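Local atomic coordinates of uncharacterized protein DUF1470 (Jannaschia sp. CCS1, PDB entry 3H0N), a protein that binds zinc through a treble-clef finger and may act as a transcription regulator, although its function has not been established. Residues S170-C173 against Q174-K178; G11-V14 against S15-V19; A88-H91 against L92-K95; F63-L66 against A67-H71; A53-G56 against D57-E61. All blocks are in the same frame, centred on the assembly; numbering follows the deposited sequence. Where two conformers were deposited one is given.

Contact 1 of 5, residues S170-C173 against Q174-K178; sequences SLAC and QNRVK. With ZN (zinc ion), chain B.
Arg176 and Cys173 meet one turn apart, just inside the start of helix 171-180. The arginine chain can be followed outward from its backbone. CB lies 3.6 Å from Ala172 O, the carbonyl that also accepts the helical bond from Arg176 N. CG is anti to the backbone N (chi1 -169°), and the chain then bends at chi3, so that the guanidinium folds back over the first turn. CZ comes within 3.8 Å of Cys173 CA, and Ala172 O and Cys173 CA both lie over one face of the group. At the tip, NH1 and NH2 each give a weak hydrogen bond to Cys173 SG, at 3.3 and 3.4 Å. NH2 also lies near Ala172 CB.

The same sulfur binds the zinc ion at 2.3 Å. Cys148, Cys153 and Cys169 supply the other three ligands of this treble-clef zinc finger, whose final helix carries Cys173 in its first turn. The two N-H groups would probably draw off some of the thiolate's negative charge. Replacing the arginine by an alanine takes away both donors and is likely to leave the sulfur without this second-shell support.

Ser170 is the N-cap of the helix. Its OG accepts from Cys173 N at 3.1 Å, which helps hold the backbone of the zinc ligand. On another side of the helix, the amide of Asn175 lies across Leu171, with OD1 3.7 Å from Leu171 CD1. The loop residue Arg28 touches both Ala172 and Arg176.

Contact 2 of 5, residues G11-V14 against S15-V19; sequences GLRV and SLDLV
Gly11 O receives two hydrogen bonds from Ser15, one from OG at 2.7 Å and one from the backbone N at 3.0 Å. The two donors reach the carbonyl from opposite faces of its plane. OG is anti to the carbonyl carbon of its own residue (chi1 -71°), which turns it back toward the preceding turn. The buried serine hydroxyl is thus satisfied within its own helix. Leu16 N, Asp17 N and Leu18 N bond in turn to the carbonyls of Leu12, Arg13 and Val14.

Arg13 and Asp17 lie one turn apart, but their charged ends do not touch: NE of Arg13 is 5.4 Å from OD2 of Asp17. The Arg13 guanidinium is bound elsewhere. NH1 donates to the carbonyls of Leu4 and Ser6, and NH2 makes a salt bridge to Asp47. Asp17 rests its carboxylate against the arginine's aliphatic part, with OD2 3.9 Å from CG.

On a buried side, Leu12 CD1 meets Leu16 CD1 at 4.1 Å, and both leucines pack on Phe158 of strand 156-158. Leu70 and Cys129 pack around Ser15. Such a serine bond to the carbonyl four residues earlier is a familiar feature of buried alpha-helices, and here it lies in the core helix 10-22.

Contact 3 of 5, residues A88-H91 against L92-K95; sequences ALNH and LLRK. With NA (sodium ion), chain E.
Ala88 O accepts from Leu92 N, and CG of Leu92 rests 3.5 Å from the same oxygen. Leu89 comes next. Its carbonyl takes the bond from Leu93 N, and Leu93 CD1 lies against that carbonyl oxygen at 3.5 Å. Both Leu89 and Leu93 pack on helix 121-138 and on the second subunit.

Asn90 has two roles. Its side chain faces the second subunit, where OD1 accepts from Leu102 N of that chain. Its carbonyl accepts from Arg94 N at 3.0 Å. The Arg94 chain bends at chi3 (-71°) and lays its guanidinium flat over that carbonyl. Asn90 O sits over the centre of the group, 3.7 Å above its plane. NH1 then comes to 3.9 Å from Asn90 CB, while NH2 lies beside His91 CA.

His91 O accepts from Lys95 N. In one of its two modelled conformers, the His91 imidazole meets the extended Lys95 chain obliquely, with CE1 near CD.

Past this point the carbonyls of Leu93 and Arg94 turn to a metal. They bind a sodium ion at 2.5 and 2.6 Å, together with three waters and His96 O. Backbone carbonyls at the C-terminal end of a helix lack further helical N-H donors and carry the negative end of its dipole, so this end of helix 82-95 would probably favour a bound cation.

Contact 4 of 5, residues F63-L66 against A67-H71; sequences FVEL and ARLLH
In one of its two modelled conformers, Arg68 has CG anti to its carbonyl carbon (chi1 -67°) and runs extended to NE, while Glu65 bends at chi2 (59°). These torsions bring the two charged ends together as an i to i+3 salt bridge on alpha-helix 58-78. In this conformer NH1 of Arg68 donates to OE1 of Glu65 at 2.9 Å. The carboxylate oxygen uses its anti lone pair, and it lies near the guanidinium plane. The two flat groups are nevertheless turned 52° from each other.

Val64 meets a face of the same guanidinium. Its CG1 lies 3.3 Å above the plane, toward the rim and close to NH2. So placed, the arginine is held at an edge by charge and touched over a face by a methyl. The other carboxylate oxygen, OE2, lies 4.0 Å from CD1 of Leu69.

Another side of the helix is apolar and faces the core. Phe63, Leu66 and Leu70 pack on helix 121-138, and Leu70 also touches helix 10-22. Ala67 reaches Ala22 on that helix. Ala67 N, Arg68 N, Leu69 N and Leu70 N bond to the carbonyls of Phe63, Val64, Glu65 and Leu66. Leu66 and Leu70, one turn apart, cross with CG of Leu66 3.7 Å from CD1 of Leu70.

Contact 5 of 5, residues A53-G56 against D57-E61; sequences AQLG and DDHVE
His59 ND1 accepts a hydrogen bond from Gly56 N at 3.0 Å, and His59 N donates to Gly56 O at the same length. This pair of bonds closes the short turn that joins helix 49-54 to helix 58-78. The ring bond is fairly straight, at 160°, though Gly56 N is tilted 22° from the ring plane. The backbone donor comes from above the carbonyl plane of Gly56.

Other groups gather round the imidazole. Gln54 O lies at its edge, 3.3 Å from CE1. Leu55 brings CD2 to 3.8 Å from ND1. The neighbouring Asp58 sets OD2 over one face of the ring, toward its rim.

Farther out, Leu121 and Val122 of helix 121-138 pack on His59. Leu55 lies on Leu41 and His42 of helix 38-44, and Val60 also touches Leu41. The turn therefore sits over two neighbouring helices while staying near the surface. Without the ring, as with an alanine here, Gly56 N would probably lose its acceptor and the turn would be less firmly held.

Gly56 has little space beside its CA: OD1 of Asp58 lies only 3.5 Å from that atom.

Overall arrangement
Along the chain the order is contact 2, contact 5, contact 4, contact 3 and contact 1. Contact 2, on helix 10-22, lies almost at the centre of the chain. Contact 4 is next to it, centres about 10 Å apart, and the two pack through Val19 against His71 and Ser15 against Leu70. Contacts 4 and 5 share helix 58-78, contact 5 leading into it. Contact 3 lies on the following helix, 82-95, and touches contact 4 through Leu92 and Leu69. Contact 1 lies farthest out, about 35 Å from contact 3 between centres. Strand 156-158 of the zinc-finger region packs on helix 10-22, so the finger is joined to a helical core that reaches the second subunit.

Contact 1 of 5, residues S170-C173 against Q174-K178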
loop_
_atom_site.group_PDB
_atom_site.type_symbol
_atom_site.label_atom_id
_atom_site.label_comp_id
_atom_site.label_asym_id
_atom_site.label_seq_id
_atom_site.Cartn_x
_atom_site.Cartn_y
_atom_site.Cartn_z
ATOM N N SER A 170 3.122 19.294 -17.737
ATOM C CA SER A 170 2.702 20.467 -17.007
ATOM C C SER A 170 1.777 21.313 -17.802
ATOM O O SER A 170 1.748 21.262 -19.024
ATOM C CB SER A 170 3.889 21.324 -16.641
ATOM O OG SER A 170 4.583 21.798 -17.751
ATOM N N LEU A 171 1.045 22.154 -17.085
ATOM C CA LEU A 171 0.237 23.160 -17.748
ATOM C C LEU A 171 1.126 24.103 -18.550
ATOM O O LEU A 171 0.778 24.556 -19.635
ATOM C CB LEU A 171 -0.617 23.893 -16.704
ATOM C CG LEU A 171 -1.521 24.984 -17.223
ATOM C CD1 LEU A 171 -2.476 24.482 -18.268
ATOM C CD2 LEU A 171 -2.266 25.627 -16.005
ATOM N N ALA A 172 2.344 24.361 -18.068
ATOM C CA ALA A 172 3.265 25.213 -18.750
ATOM C C ALA A 172 3.543 24.702 -20.164
ATOM O O ALA A 172 3.426 25.413 -21.151
ATOM C CB ALA A 172 4.569 25.361 -17.921
ATOM N N CYS A 173 3.878 23.415 -20.288
ATOM C CA CYS A 173 4.152 22.841 -21.588
ATOM C C CYS A 173 2.892 22.701 -22.425
ATOM O O CYS A 173 2.920 22.929 -23.621
ATOM C CB CYS A 173 4.881 21.496 -21.431
ATOM S SG CYS A 173 6.592 21.663 -20.813
ATOM N N GLN A 174 1.785 22.338 -21.807
ATOM C CA GLN A 174 0.491 22.343 -22.490
ATOM C C GLN A 174 0.232 23.720 -23.136
ATOM O O GLN A 174 -0.225 23.806 -24.274
ATOM C CB GLN A 174 -0.625 21.928 -21.500
ATOM C CG GLN A 174 -1.920 21.542 -22.135
ATOM C CD GLN A 174 -1.935 20.072 -22.584
ATOM O OE1 GLN A 174 -1.589 19.138 -21.822
ATOM N NE2 GLN A 174 -2.437 19.852 -23.788
ATOM N N ASN A 175 0.449 24.783 -22.378
ATOM C CA ASN A 175 0.206 26.178 -22.850
ATOM C C ASN A 175 1.171 26.598 -23.934
ATOM O O ASN A 175 0.775 27.271 -24.890
ATOM C CB ASN A 175 0.349 27.165 -21.684
ATOM C CG ASN A 175 -0.838 27.203 -20.797
ATOM O OD1 ASN A 175 -1.917 26.749 -21.171
ATOM N ND2 ASN A 175 -0.671 27.800 -19.620
ATOM N N ARG A 176 2.440 26.219 -23.790
ATOM C CA ARG A 176 3.453 26.563 -24.807
ATOM C C ARG A 176 3.113 25.949 -26.159
ATOM O O ARG A 176 3.170 26.592 -27.183
ATOM C CB ARG A 176 4.817 26.125 -24.342
ATOM C CG ARG A 176 5.969 26.661 -25.202
ATOM C CD ARG A 176 7.315 26.305 -24.605
ATOM N NE ARG A 176 7.148 26.132 -23.174
ATOM C CZ ARG A 176 7.172 24.973 -22.515
ATOM N NH1 ARG A 176 7.452 23.814 -23.114
ATOM N NH2 ARG A 176 6.936 24.990 -21.206
ATOM N N VAL A 177 2.680 24.703 -26.139
ATOM C CA VAL A 177 2.243 24.003 -27.343
ATOM C C VAL A 177 1.025 24.650 -27.955
ATOM O O VAL A 177 0.996 24.884 -29.143
ATOM C CB VAL A 177 1.993 22.509 -27.025
ATOM C CG1 VAL A 177 1.292 21.824 -28.203
ATOM C CG2 VAL A 177 3.371 21.829 -26.681
ATOM N N LYS A 178 0.038 24.981 -27.128
ATOM C CA LYS A 178 -1.184 25.644 -27.595
ATOM C C LYS A 178 -0.834 26.969 -28.279
ATOM O O LYS A 178 -1.388 27.297 -29.325
ATOM C CB LYS A 178 -2.112 25.902 -26.402
ATOM C CG LYS A 178 -3.355 26.758 -26.693
ATOM C CD LYS A 178 -4.157 26.992 -25.424
HETATM ZN ZN ZN B . 7.272 19.536 -20.272
#

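Contact 2 of 5, residues G11-V14 against S15-V19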
loop_
_atom_site.group_PDB
_atom_site.type_symbol
_atom_site.label_atom_id
_atom_site.label_comp_id
_atom_site.label_asym_id
_atom_site.label_seq_id
_atom_site.Cartn_x
_atom_site.Cartn_y
_atom_site.Cartn_z
ATOM N N GLY A 11 5.181 8.899 -2.013
ATOM C CA GLY A 11 6.347 8.341 -2.664
ATOM C C GLY A 11 6.346 8.610 -4.147
ATOM O O GLY A 11 7.372 8.961 -4.722
ATOM N N LEU A 12 5.189 8.444 -4.757
ATOM C CA LEU A 12 5.064 8.748 -6.191
ATOM C C LEU A 12 5.341 10.207 -6.475
ATOM O O LEU A 12 6.124 10.572 -7.398
ATOM C CB LEU A 12 3.656 8.355 -6.709
ATOM C CG LEU A 12 3.310 8.698 -8.161
ATOM C CD1 LEU A 12 4.256 7.950 -9.123
ATOM C CD2 LEU A 12 1.846 8.353 -8.440
ATOM N N ARG A 13 4.729 11.091 -5.691
ATOM C CA ARG A 13 4.850 12.523 -5.908
ATOM C C ARG A 13 6.275 13.007 -5.700
ATOM O O ARG A 13 6.812 13.753 -6.527
ATOM C CB ARG A 13 3.930 13.258 -4.934
ATOM C CG ARG A 13 4.001 14.765 -4.996
ATOM C CD ARG A 13 3.041 15.447 -4.043
ATOM N NE ARG A 13 3.230 15.179 -2.622
ATOM C CZ ARG A 13 2.531 14.291 -1.862
ATOM N NH1 ARG A 13 1.623 13.456 -2.347
ATOM N NH2 ARG A 13 2.802 14.250 -0.566
ATOM N N VAL A 14 6.898 12.590 -4.613
ATOM C CA VAL A 14 8.250 13.018 -4.321
ATOM C C VAL A 14 9.201 12.446 -5.380
ATOM O O VAL A 14 10.133 13.118 -5.809
ATOM C CB VAL A 14 8.653 12.623 -2.900
ATOM C CG1 VAL A 14 10.153 12.801 -2.644
ATOM C CG2 VAL A 14 7.880 13.447 -1.863
ATOM N N SER A 15 8.966 11.215 -5.831
ATOM C CA SER A 15 9.829 10.614 -6.868
ATOM C C SER A 15 9.824 11.478 -8.137
ATOM O O SER A 15 10.877 11.815 -8.674
ATOM C CB SER A 15 9.327 9.221 -7.271
ATOM O OG SER A 15 9.537 8.259 -6.253
ATOM N N LEU A 16 8.634 11.848 -8.581
ATOM C CA LEU A 16 8.491 12.681 -9.796
ATOM C C LEU A 16 9.151 14.019 -9.608
ATOM O O LEU A 16 9.909 14.486 -10.476
ATOM C CB LEU A 16 7.017 12.876 -10.161
ATOM C CG LEU A 16 6.265 11.586 -10.517
ATOM C CD1 LEU A 16 4.738 11.837 -10.450
ATOM C CD2 LEU A 16 6.641 11.038 -11.900
ATOM N N ASP A 17 8.858 14.664 -8.492
ATOM C CA ASP A 17 9.392 15.994 -8.212
ATOM C C ASP A 17 10.939 15.986 -8.084
ATOM O O ASP A 17 11.595 16.895 -8.596
ATOM C CB ASP A 17 8.794 16.568 -6.929
ATOM C CG ASP A 17 7.351 17.010 -7.084
ATOM O OD1 ASP A 17 6.854 17.055 -8.222
ATOM O OD2 ASP A 17 6.767 17.342 -6.024
ATOM N N LEU A 18 11.464 14.957 -7.437
ATOM C CA LEU A 18 12.912 14.853 -7.211
ATOM C C LEU A 18 13.608 14.633 -8.549
ATOM O O LEU A 18 14.609 15.293 -8.860
ATOM C CB LEU A 18 13.212 13.720 -6.216
ATOM C CG LEU A 18 14.703 13.396 -6.094
ATOM C CD1 LEU A 18 15.551 14.585 -5.626
ATOM C CD2 LEU A 18 14.815 12.197 -5.161
ATOM N N VAL A 19 13.087 13.719 -9.351
ATOM C CA VAL A 19 13.672 13.492 -10.683
ATOM C C VAL A 19 13.619 14.774 -11.491
ATOM O O VAL A 19 14.585 15.124 -12.184
ATOM C CB VAL A 19 12.939 12.331 -11.368
ATOM C CG1 VAL A 19 13.183 12.320 -12.905
ATOM C CG2 VAL A 19 13.331 11.002 -10.677
#

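Contact 3 of 5, residues A88-H91 against L92-K95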
loop_
_atom_site.group_PDB
_atom_site.type_symbol
_atom_site.label_atom_id
_atom_site.label_comp_id
_atom_site.label_asym_id
_atom_site.label_seq_id
_atom_site.Cartn_x
_atom_site.Cartn_y
_atom_site.Cartn_z
ATOM N N ALA A 88 15.516 -2.928 -10.061
ATOM C CA ALA A 88 16.123 -1.795 -9.346
ATOM C C ALA A 88 15.325 -1.422 -8.104
ATOM O O ALA A 88 15.889 -1.224 -7.022
ATOM C CB ALA A 88 16.229 -0.609 -10.258
ATOM N N LEU A 89 14.003 -1.376 -8.210
ATOM C CA LEU A 89 13.193 -1.015 -7.046
ATOM C C LEU A 89 13.281 -2.074 -5.938
ATOM O O LEU A 89 13.381 -1.744 -4.757
ATOM C CB LEU A 89 11.741 -0.796 -7.471
ATOM C CG LEU A 89 11.490 0.401 -8.402
ATOM C CD1 LEU A 89 10.100 0.346 -9.008
ATOM C CD2 LEU A 89 11.706 1.745 -7.677
ATOM N N ASN A 90 13.315 -3.347 -6.320
ATOM C CA ASN A 90 13.444 -4.437 -5.335
ATOM C C ASN A 90 14.735 -4.336 -4.570
ATOM O O ASN A 90 14.772 -4.584 -3.373
ATOM C CB ASN A 90 13.323 -5.806 -5.994
ATOM C CG ASN A 90 11.920 -6.158 -6.365
ATOM O OD1 ASN A 90 10.966 -5.542 -5.875
ATOM N ND2 ASN A 90 11.765 -7.224 -7.155
ATOM N N HIS A 91 15.790 -3.949 -5.247
ATOM C CA HIS A 91 17.066 -3.822 -4.587
ATOM C C HIS A 91 17.073 -2.660 -3.601
ATOM O O HIS A 91 17.649 -2.776 -2.522
ATOM C CB HIS A 91 18.166 -3.637 -5.605
ATOM C CG HIS A 91 19.508 -3.401 -4.994
ATOM N ND1 HIS A 91 20.132 -2.176 -5.039
ATOM C CD2 HIS A 91 20.336 -4.225 -4.314
ATOM C CE1 HIS A 91 21.303 -2.263 -4.428
ATOM N NE2 HIS A 91 21.448 -3.493 -3.980
ATOM N N LEU A 92 16.420 -1.558 -3.959
ATOM C CA LEU A 92 16.292 -0.425 -3.021
ATOM C C LEU A 92 15.485 -0.784 -1.772
ATOM O O LEU A 92 15.839 -0.364 -0.665
ATOM C CB LEU A 92 15.702 0.803 -3.707
ATOM C CG LEU A 92 16.540 1.375 -4.837
ATOM C CD1 LEU A 92 15.712 2.445 -5.482
ATOM C CD2 LEU A 92 17.879 1.890 -4.281
ATOM N N LEU A 93 14.432 -1.567 -1.961
ATOM C CA LEU A 93 13.576 -1.994 -0.855
ATOM C C LEU A 93 14.323 -2.959 0.078
ATOM O O LEU A 93 14.121 -2.944 1.292
ATOM C CB LEU A 93 12.271 -2.624 -1.383
ATOM C CG LEU A 93 11.373 -1.569 -2.053
ATOM C CD1 LEU A 93 10.353 -2.255 -2.976
ATOM C CD2 LEU A 93 10.740 -0.652 -0.992
ATOM N N ARG A 94 15.200 -3.790 -0.486
ATOM C CA ARG A 94 16.065 -4.650 0.323
ATOM C C ARG A 94 17.160 -3.831 1.053
ATOM O O ARG A 94 17.373 -3.962 2.268
ATOM C CB ARG A 94 16.719 -5.711 -0.540
ATOM C CG ARG A 94 15.772 -6.832 -0.856
ATOM C CD ARG A 94 16.583 -8.020 -1.341
ATOM N NE ARG A 94 17.120 -7.726 -2.656
ATOM C CZ ARG A 94 16.451 -7.900 -3.799
ATOM N NH1 ARG A 94 15.232 -8.406 -3.806
ATOM N NH2 ARG A 94 17.025 -7.605 -4.938
ATOM N N LYS A 95 17.794 -2.931 0.323
ATOM C CA LYS A 95 18.938 -2.174 0.867
ATOM C C LYS A 95 18.572 -1.244 2.009
ATOM O O LYS A 95 19.354 -1.073 2.939
ATOM C CB LYS A 95 19.601 -1.411 -0.252
ATOM C CG LYS A 95 20.771 -0.560 0.148
ATOM C CD LYS A 95 21.427 0.023 -1.098
ATOM C CE LYS A 95 22.679 0.773 -0.744
ATOM N NZ LYS A 95 23.416 1.209 -1.981
HETATM NA NA NA E . 15.151 -3.335 3.496
HETATM O O HOH W 1 15.046 -5.866 3.613
HETATM O O HOH W 2 13.257 -3.449 4.832
HETATM O O HOH W 3 16.473 -3.218 5.441
#

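Contact 4 of 5, residues F63-L66 against A67-H71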
loop_
_atom_site.group_PDB
_atom_site.type_symbol
_atom_site.label_atom_id
_atom_site.label_comp_id
_atom_site.label_asym_id
_atom_site.label_seq_id
_atom_site.Cartn_x
_atom_site.Cartn_y
_atom_site.Cartn_z
ATOM N N PHE A 63 20.384 12.643 -2.210
ATOM C CA PHE A 63 19.211 12.888 -3.028
ATOM C C PHE A 63 19.530 12.951 -4.534
ATOM O O PHE A 63 18.704 12.526 -5.330
ATOM C CB PHE A 63 18.453 14.125 -2.528
ATOM C CG PHE A 63 17.546 13.829 -1.396
ATOM C CD1 PHE A 63 16.278 13.331 -1.625
ATOM C CD2 PHE A 63 17.955 13.996 -0.103
ATOM C CE1 PHE A 63 15.424 13.036 -0.546
ATOM C CE2 PHE A 63 17.102 13.708 0.954
ATOM C CZ PHE A 63 15.843 13.225 0.698
ATOM N N VAL A 64 20.693 13.476 -4.889
ATOM C CA VAL A 64 21.107 13.440 -6.312
ATOM C C VAL A 64 21.237 11.993 -6.790
ATOM O O VAL A 64 20.775 11.653 -7.889
ATOM C CB VAL A 64 22.399 14.275 -6.524
ATOM C CG1 VAL A 64 23.015 14.000 -7.942
ATOM C CG2 VAL A 64 22.062 15.750 -6.353
ATOM N N GLU A 65 21.846 11.129 -5.973
ATOM C CA GLU A 65 21.963 9.726 -6.329
ATOM C C GLU A 65 20.612 9.030 -6.393
ATOM O O GLU A 65 20.333 8.251 -7.319
ATOM C CB GLU A 65 22.884 9.002 -5.372
ATOM C CG GLU A 65 23.057 7.500 -5.633
ATOM C CD GLU A 65 23.616 7.080 -7.020
ATOM O OE1 GLU A 65 24.021 7.927 -7.859
ATOM O OE2 GLU A 65 23.653 5.843 -7.252
ATOM N N LEU A 66 19.750 9.327 -5.424
ATOM C CA LEU A 66 18.384 8.773 -5.442
ATOM C C LEU A 66 17.668 9.182 -6.731
ATOM O O LEU A 66 17.031 8.361 -7.383
ATOM C CB LEU A 66 17.600 9.218 -4.202
ATOM C CG LEU A 66 16.165 8.735 -4.144
ATOM C CD1 LEU A 66 16.042 7.200 -4.223
ATOM C CD2 LEU A 66 15.506 9.275 -2.860
ATOM N N ALA A 67 17.792 10.460 -7.099
ATOM C CA ALA A 67 17.181 10.969 -8.322
ATOM C C ALA A 67 17.633 10.181 -9.552
ATOM O O ALA A 67 16.822 9.885 -10.423
ATOM C CB ALA A 67 17.472 12.424 -8.505
ATOM N N ARG A 68 18.908 9.846 -9.620
ATOM C CA ARG A 68 19.465 9.118 -10.756
ATOM C C ARG A 68 18.800 7.743 -10.853
ATOM O O ARG A 68 18.363 7.313 -11.957
ATOM C CB ARG A 68 20.978 8.953 -10.637
ATOM C CG ARG A 68 21.809 10.248 -10.733
ATOM C CD ARG A 68 23.318 9.973 -10.858
ATOM N NE ARG A 68 24.168 11.154 -10.640
ATOM C CZ ARG A 68 24.838 11.419 -9.515
ATOM N NH1 ARG A 68 24.742 10.627 -8.427
ATOM N NH2 ARG A 68 25.588 12.511 -9.463
ATOM N N LEU A 69 18.704 7.059 -9.713
ATOM C CA LEU A 69 18.079 5.730 -9.659
ATOM C C LEU A 69 16.597 5.799 -10.005
ATOM O O LEU A 69 16.068 4.979 -10.774
ATOM C CB LEU A 69 18.292 5.113 -8.279
ATOM C CG LEU A 69 19.751 4.812 -7.947
ATOM C CD1 LEU A 69 19.925 4.652 -6.428
ATOM C CD2 LEU A 69 20.230 3.564 -8.733
ATOM N N LEU A 70 15.880 6.772 -9.452
ATOM C CA LEU A 70 14.438 6.861 -9.726
ATOM C C LEU A 70 14.217 7.265 -11.179
ATOM O O LEU A 70 13.262 6.812 -11.784
ATOM C CB LEU A 70 13.731 7.833 -8.767
ATOM C CG LEU A 70 13.790 7.502 -7.288
ATOM C CD1 LEU A 70 13.221 8.609 -6.437
ATOM C CD2 LEU A 70 13.080 6.171 -6.994
ATOM N N HIS A 71 15.086 8.118 -11.725
ATOM C CA HIS A 71 14.947 8.508 -13.146
ATOM C C HIS A 71 15.099 7.293 -14.062
ATOM O O HIS A 71 14.300 7.105 -14.988
ATOM C CB HIS A 71 15.910 9.595 -13.566
ATOM C CG HIS A 71 15.701 10.018 -14.998
ATOM N ND1 HIS A 71 16.482 9.554 -16.031
ATOM C CD2 HIS A 71 14.737 10.788 -15.566
ATOM C CE1 HIS A 71 16.040 10.056 -17.170
ATOM N NE2 HIS A 71 14.989 10.826 -16.921
#

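Contact 5 of 5, residues A53-G56 against D57-E61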
loop_
_atom_site.group_PDB
_atom_site.type_symbol
_atom_site.label_atom_id
_atom_site.label_comp_id
_atom_site.label_asym_id
_atom_site.label_seq_id
_atom_site.Cartn_x
_atom_site.Cartn_y
_atom_site.Cartn_z
ATOM N N ALA A 53 13.262 19.528 9.518
ATOM C CA ALA A 53 14.030 19.844 10.698
ATOM C C ALA A 53 15.399 19.192 10.781
ATOM O O ALA A 53 16.242 19.649 11.536
ATOM C CB ALA A 53 13.219 19.450 11.963
ATOM N N GLN A 54 15.621 18.120 10.039
ATOM C CA GLN A 54 16.847 17.368 10.068
ATOM C C GLN A 54 17.701 17.464 8.797
ATOM O O GLN A 54 18.788 16.892 8.761
ATOM C CB GLN A 54 16.544 15.904 10.409
ATOM C CG GLN A 54 16.129 15.746 11.873
ATOM C CD GLN A 54 17.243 15.883 12.875
ATOM O OE1 GLN A 54 18.385 15.453 12.597
ATOM N NE2 GLN A 54 16.939 16.460 14.054
ATOM N N LEU A 55 17.250 18.240 7.813
ATOM C CA LEU A 55 17.992 18.356 6.569
ATOM C C LEU A 55 19.307 19.130 6.763
ATOM O O LEU A 55 19.365 20.148 7.436
ATOM C CB LEU A 55 17.135 19.108 5.531
ATOM C CG LEU A 55 16.248 18.236 4.669
ATOM C CD1 LEU A 55 15.225 19.128 3.855
ATOM C CD2 LEU A 55 17.083 17.369 3.731
ATOM N N GLY A 56 20.348 18.665 6.084
ATOM C CA GLY A 56 21.619 19.352 5.992
ATOM C C GLY A 56 22.207 19.213 4.595
ATOM O O GLY A 56 21.739 18.410 3.803
ATOM N N ASP A 57 23.284 19.967 4.346
ATOM C CA ASP A 57 23.933 19.934 3.026
ATOM C C ASP A 57 24.473 18.547 2.727
ATOM O O ASP A 57 24.626 18.173 1.556
ATOM C CB ASP A 57 25.047 20.962 2.887
ATOM C CG ASP A 57 24.532 22.386 2.714
ATOM O OD1 ASP A 57 23.329 22.611 2.521
ATOM O OD2 ASP A 57 25.373 23.305 2.746
ATOM N N ASP A 58 24.750 17.751 3.752
ATOM C CA ASP A 58 25.218 16.367 3.545
ATOM C C ASP A 58 24.190 15.467 2.850
ATOM O O ASP A 58 24.549 14.445 2.264
ATOM C CB ASP A 58 25.648 15.729 4.857
ATOM C CG ASP A 58 24.562 15.787 5.942
ATOM O OD1 ASP A 58 24.106 16.905 6.284
ATOM O OD2 ASP A 58 24.249 14.712 6.484
ATOM N N HIS A 59 22.921 15.866 2.846
ATOM C CA HIS A 59 21.888 15.083 2.198
ATOM C C HIS A 59 21.787 15.325 0.717
ATOM O O HIS A 59 21.158 14.527 -0.013
ATOM C CB HIS A 59 20.529 15.371 2.842
ATOM C CG HIS A 59 20.497 14.953 4.267
ATOM N ND1 HIS A 59 20.166 15.807 5.302
ATOM C CD2 HIS A 59 20.843 13.781 4.831
ATOM C CE1 HIS A 59 20.288 15.147 6.446
ATOM N NE2 HIS A 59 20.705 13.917 6.191
ATOM N N VAL A 60 22.382 16.404 0.214
ATOM C CA VAL A 60 22.236 16.738 -1.199
ATOM C C VAL A 60 22.778 15.594 -2.081
ATOM O O VAL A 60 22.066 15.136 -2.984
ATOM C CB VAL A 60 22.952 18.050 -1.519
ATOM C CG1 VAL A 60 23.091 18.244 -3.053
ATOM C CG2 VAL A 60 22.203 19.225 -0.854
ATOM N N GLU A 61 23.986 15.084 -1.789
ATOM C CA GLU A 61 24.586 14.011 -2.615
ATOM C C GLU A 61 23.700 12.777 -2.625
ATOM O O GLU A 61 23.486 12.157 -3.688
ATOM C CB GLU A 61 25.992 13.657 -2.150
ATOM C CG GLU A 61 26.654 12.574 -3.002
ATOM C CD GLU A 61 28.105 12.294 -2.579
ATOM O OE1 GLU A 61 28.964 13.153 -2.846
ATOM O OE2 GLU A 61 28.369 11.222 -1.977
#